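Local coordinates for designed helical repeat protein (Synthetic construct, PDB 5CWF) that has no known natural function, being a de novo designed helical repeat protein built to explore which repeat architectures a folded chain can adopt, at residues A124-N135 and I166-D177. Numbering follows the deposited sequence.
With CA (calcium ion), chain I.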
loop_
_atom_site.group_PDB
_atom_site.type_symbol
_atom_site.label_atom_id
_atom_site.label_comp_id
_atom_site.label_asym_id
_atom_site.label_seq_id
_atom_site.Cartn_x
_atom_site.Cartn_y
_atom_site.Cartn_z
ATOM N N ALA A 124 -8.347 -4.068 -2.510
ATOM C CA ALA A 124 -8.190 -5.353 -1.861
ATOM C C ALA A 124 -7.194 -5.242 -0.693
ATOM O O ALA A 124 -7.451 -5.725 0.410
ATOM C CB ALA A 124 -7.734 -6.399 -2.880
ATOM N N ALA A 125 -6.079 -4.563 -0.939
ATOM C CA ALA A 125 -5.091 -4.277 0.098
ATOM C C ALA A 125 -5.751 -3.519 1.237
ATOM O O ALA A 125 -5.560 -3.834 2.415
ATOM C CB ALA A 125 -3.922 -3.481 -0.479
ATOM N N ALA A 126 -6.536 -2.508 0.891
ATOM C CA ALA A 126 -7.203 -1.729 1.933
ATOM C C ALA A 126 -8.162 -2.564 2.769
ATOM O O ALA A 126 -8.282 -2.334 3.979
ATOM C CB ALA A 126 -7.940 -0.557 1.325
ATOM N N GLU A 127 -8.839 -3.528 2.158
ATOM C CA GLU A 127 -9.786 -4.333 2.910
ATOM C C GLU A 127 -9.067 -5.242 3.888
ATOM O O GLU A 127 -9.519 -5.444 5.008
ATOM C CB GLU A 127 -10.649 -5.209 2.010
ATOM C CG GLU A 127 -11.665 -4.467 1.187
ATOM C CD GLU A 127 -12.772 -3.819 2.008
ATOM O OE1 GLU A 127 -13.018 -4.191 3.178
ATOM O OE2 GLU A 127 -13.443 -2.949 1.433
ATOM N N ILE A 128 -7.945 -5.780 3.443
ATOM C CA ILE A 128 -7.117 -6.658 4.269
ATOM C C ILE A 128 -6.524 -5.873 5.437
ATOM O O ILE A 128 -6.532 -6.335 6.593
ATOM C CB ILE A 128 -6.009 -7.288 3.395
ATOM C CG1 ILE A 128 -6.639 -8.325 2.462
ATOM C CG2 ILE A 128 -4.921 -7.911 4.270
ATOM C CD1 ILE A 128 -5.765 -8.786 1.268
ATOM N N VAL A 129 -6.032 -4.665 5.151
ATOM C CA VAL A 129 -5.509 -3.807 6.238
ATOM C C VAL A 129 -6.591 -3.516 7.267
ATOM O O VAL A 129 -6.383 -3.699 8.482
ATOM C CB VAL A 129 -4.922 -2.487 5.649
ATOM C CG1 VAL A 129 -4.588 -1.478 6.734
ATOM C CG2 VAL A 129 -3.673 -2.821 4.819
ATOM N N GLU A 130 -7.769 -3.127 6.791
ATOM C CA GLU A 130 -8.880 -2.790 7.687
ATOM C C GLU A 130 -9.212 -3.965 8.606
ATOM O O GLU A 130 -9.436 -3.795 9.809
ATOM C CB GLU A 130 -10.106 -2.382 6.862
ATOM C CG GLU A 130 -11.297 -1.907 7.662
ATOM C CD GLU A 130 -12.530 -1.681 6.793
ATOM O OE1 GLU A 130 -12.378 -1.346 5.593
ATOM O OE2 GLU A 130 -13.653 -1.846 7.313
ATOM N N ALA A 131 -9.192 -5.168 8.050
ATOM C CA ALA A 131 -9.486 -6.375 8.834
ATOM C C ALA A 131 -8.471 -6.580 9.955
ATOM O O ALA A 131 -8.809 -6.982 11.075
ATOM C CB ALA A 131 -9.503 -7.584 7.917
ATOM N N LEU A 132 -7.211 -6.346 9.637
ATOM C CA LEU A 132 -6.154 -6.553 10.606
ATOM C C LEU A 132 -6.207 -5.478 11.694
ATOM O O LEU A 132 -5.840 -5.723 12.837
ATOM C CB LEU A 132 -4.814 -6.562 9.885
ATOM C CG LEU A 132 -4.590 -7.915 9.192
ATOM C CD1 LEU A 132 -3.381 -7.825 8.269
ATOM C CD2 LEU A 132 -4.429 -9.068 10.186
ATOM N N ARG A 133 -6.637 -4.269 11.352
ATOM C CA ARG A 133 -6.695 -3.243 12.392
ATOM C C ARG A 133 -7.838 -3.503 13.365
ATOM O O ARG A 133 -7.784 -3.077 14.527
ATOM C CB ARG A 133 -6.807 -1.870 11.756
ATOM C CG ARG A 133 -5.504 -1.537 11.065
ATOM C CD ARG A 133 -5.499 -0.204 10.440
ATOM N NE ARG A 133 -5.247 0.862 11.407
ATOM C CZ ARG A 133 -5.098 2.131 11.048
ATOM N NH1 ARG A 133 -5.157 2.460 9.764
ATOM N NH2 ARG A 133 -4.863 3.061 11.957
ATOM N N GLU A 134 -8.850 -4.234 12.908
ATOM C CA GLU A 134 -9.939 -4.644 13.789
ATOM C C GLU A 134 -9.478 -5.791 14.685
ATOM O O GLU A 134 -9.821 -5.861 15.876
ATOM C CB GLU A 134 -11.152 -5.074 12.970
ATOM C CG GLU A 134 -12.357 -5.434 13.812
ATOM C CD GLU A 134 -13.603 -5.687 12.981
ATOM O OE1 GLU A 134 -13.622 -5.287 11.798
ATOM O OE2 GLU A 134 -14.565 -6.286 13.517
ATOM N N ASN A 135 -8.662 -6.677 14.117
ATOM C CA ASN A 135 -8.120 -7.821 14.860
ATOM C C ASN A 135 -6.814 -8.316 14.255
ATOM O O ASN A 135 -6.824 -8.939 13.192
ATOM C CB ASN A 135 -9.127 -8.970 14.888
ATOM C CG ASN A 135 -8.565 -10.222 15.550
ATOM O OD1 ASN A 135 -7.545 -10.168 16.229
ATOM N ND2 ASN A 135 -9.218 -11.360 15.328
ATOM N N ILE A 166 -11.098 -11.053 -3.930
ATOM C CA ILE A 166 -10.302 -11.126 -2.701
ATOM C C ILE A 166 -10.770 -10.034 -1.735
ATOM O O ILE A 166 -10.847 -10.263 -0.545
ATOM C CB ILE A 166 -8.795 -10.982 -2.975
ATOM C CG1 ILE A 166 -8.271 -12.170 -3.789
ATOM C CG2 ILE A 166 -8.010 -10.894 -1.673
ATOM C CD1 ILE A 166 -6.969 -11.875 -4.507
ATOM N N ALA A 167 -11.107 -8.859 -2.249
ATOM C CA ALA A 167 -11.582 -7.773 -1.389
ATOM C C ALA A 167 -12.866 -8.156 -0.670
ATOM O O ALA A 167 -13.025 -7.854 0.527
ATOM C CB ALA A 167 -11.797 -6.491 -2.201
ATOM N N ARG A 168 -13.781 -8.800 -1.391
ATOM C CA ARG A 168 -15.028 -9.276 -0.783
ATOM C C ARG A 168 -14.778 -10.355 0.270
ATOM O O ARG A 168 -15.404 -10.348 1.323
ATOM C CB ARG A 168 -16.005 -9.822 -1.830
ATOM C CG ARG A 168 -16.636 -8.769 -2.753
ATOM C CD ARG A 168 -17.605 -9.408 -3.761
ATOM N NE ARG A 168 -16.951 -10.286 -4.728
ATOM C CZ ARG A 168 -16.746 -9.994 -6.012
ATOM N NH1 ARG A 168 -17.151 -8.836 -6.528
ATOM N NH2 ARG A 168 -16.143 -10.879 -6.794
ATOM N N GLN A 169 -13.885 -11.296 -0.023
ATOM C CA GLN A 169 -13.560 -12.346 0.946
ATOM C C GLN A 169 -12.900 -11.772 2.197
ATOM O O GLN A 169 -13.175 -12.222 3.305
ATOM C CB GLN A 169 -12.633 -13.395 0.334
ATOM C CG GLN A 169 -13.272 -14.277 -0.715
ATOM C CD GLN A 169 -12.246 -15.130 -1.445
ATOM O OE1 GLN A 169 -11.162 -15.390 -0.921
ATOM N NE2 GLN A 169 -12.580 -15.568 -2.656
ATOM N N ALA A 170 -12.049 -10.762 2.036
ATOM C CA ALA A 170 -11.435 -10.143 3.206
ATOM C C ALA A 170 -12.503 -9.461 4.075
ATOM O O ALA A 170 -12.475 -9.595 5.299
ATOM C CB ALA A 170 -10.361 -9.158 2.811
ATOM N N ALA A 171 -13.443 -8.757 3.448
ATOM C CA ALA A 171 -14.512 -8.083 4.187
ATOM C C ALA A 171 -15.416 -9.092 4.906
ATOM O O ALA A 171 -15.897 -8.828 6.010
ATOM C CB ALA A 171 -15.332 -7.209 3.249
ATOM N N GLU A 172 -15.647 -10.239 4.275
ATOM C CA GLU A 172 -16.473 -11.289 4.866
ATOM C C GLU A 172 -15.758 -12.123 5.935
ATOM O O GLU A 172 -16.406 -12.675 6.820
ATOM C CB GLU A 172 -17.000 -12.212 3.770
ATOM C CG GLU A 172 -18.023 -11.546 2.846
ATOM C CD GLU A 172 -19.289 -11.120 3.574
ATOM O OE1 GLU A 172 -19.983 -10.206 3.080
ATOM O OE2 GLU A 172 -19.596 -11.705 4.634
ATOM N N GLU A 173 -14.436 -12.252 5.845
ATOM C CA GLU A 173 -13.686 -12.925 6.904
ATOM C C GLU A 173 -13.777 -12.098 8.190
ATOM O O GLU A 173 -13.841 -12.649 9.293
ATOM C CB GLU A 173 -12.227 -13.163 6.510
ATOM C CG GLU A 173 -11.512 -14.120 7.453
ATOM C CD GLU A 173 -12.103 -15.521 7.426
ATOM O OE1 GLU A 173 -12.592 -15.944 6.357
ATOM O OE2 GLU A 173 -12.100 -16.193 8.481
ATOM N N VAL A 174 -13.776 -10.775 8.037
ATOM C CA VAL A 174 -13.966 -9.866 9.164
ATOM C C VAL A 174 -15.298 -10.161 9.818
ATOM O O VAL A 174 -15.396 -10.256 11.040
ATOM C CB VAL A 174 -13.964 -8.373 8.722
ATOM C CG1 VAL A 174 -14.379 -7.451 9.871
ATOM C CG2 VAL A 174 -12.621 -7.964 8.169
ATOM N N GLU A 175 -16.321 -10.292 8.982
ATOM C CA GLU A 175 -17.662 -10.598 9.446
ATOM C C GLU A 175 -17.666 -11.912 10.219
ATOM O O GLU A 175 -18.244 -11.999 11.302
ATOM C CB GLU A 175 -18.629 -10.657 8.259
ATOM C CG GLU A 175 -20.054 -11.039 8.626
ATOM C CD GLU A 175 -20.997 -10.959 7.442
ATOM O OE1 GLU A 175 -20.945 -9.943 6.714
ATOM O OE2 GLU A 175 -21.784 -11.910 7.239
ATOM N N ALA A 176 -16.994 -12.924 9.674
ATOM C CA ALA A 176 -16.916 -14.231 10.330
ATOM C C ALA A 176 -16.216 -14.133 11.680
ATOM O O ALA A 176 -16.637 -14.760 12.648
ATOM C CB ALA A 176 -16.195 -15.225 9.439
ATOM N N ASP A 177 -15.149 -13.344 11.740
ATOM C CA ASP A 177 -14.392 -13.185 12.974
ATOM C C ASP A 177 -15.238 -12.484 14.035
ATOM O O ASP A 177 -15.033 -12.677 15.234
ATOM C CB ASP A 177 -13.106 -12.400 12.719
ATOM C CG ASP A 177 -12.192 -12.373 13.928
ATOM O OD1 ASP A 177 -12.037 -13.431 14.575
ATOM O OD2 ASP A 177 -11.628 -11.297 14.232
HETATM CA CA CA I . -22.131 -10.241 4.482
#
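From A124 beside A167 to A131 beside V174, two nearly parallel helical segments run side by side, their axes 8.3 Å apart at closest approach and inclined by 12°. Helices 115-134 and 160-176 are neighbours in one layer of a designed helical repeat, joined through helix 138-156, which packs beneath them. Alanine suits so close an approach: the CB of A167 rests against the CA of A124 at 3.8 Å, and the CB of A170 lies between E127 and I128. I128 has its CG1 branch anti to the carbonyl carbon (chi1 -72°), which brings CG1 to 3.8 Å from the CB of A170; the same isoleucine touches V151 of helix 138-156 and L102 of helix 93-111, so it is buried among several helices. Towards solvent the filling changes to the aliphatic part of a glutamate. E127 bends at chi2, laying CG 3.9 Å from the CB of A167 while OE1 ends against the CB of A171. Further along, V174 is directed toward A131, and the extended E134 chain carries its carboxylate across to the CG1 methyl of V174. On the outer surface, E172 and E175, one turn apart, each give an OE1 to a calcium ion. Where helix 115-134 ends, N135 turns its amide across to D177, which is poorly ordered at the end of the modelled chain. With an alanine in place of N135, the D177 carboxylate is likely to lose this partner and the backbone N of S137 its OD1 acceptor. As modelled, the N135 ND2 donates to D177 OD2 at 2.6 Å, nearly straight at 164°, reaching the syn side from somewhat out of the carboxylate plane.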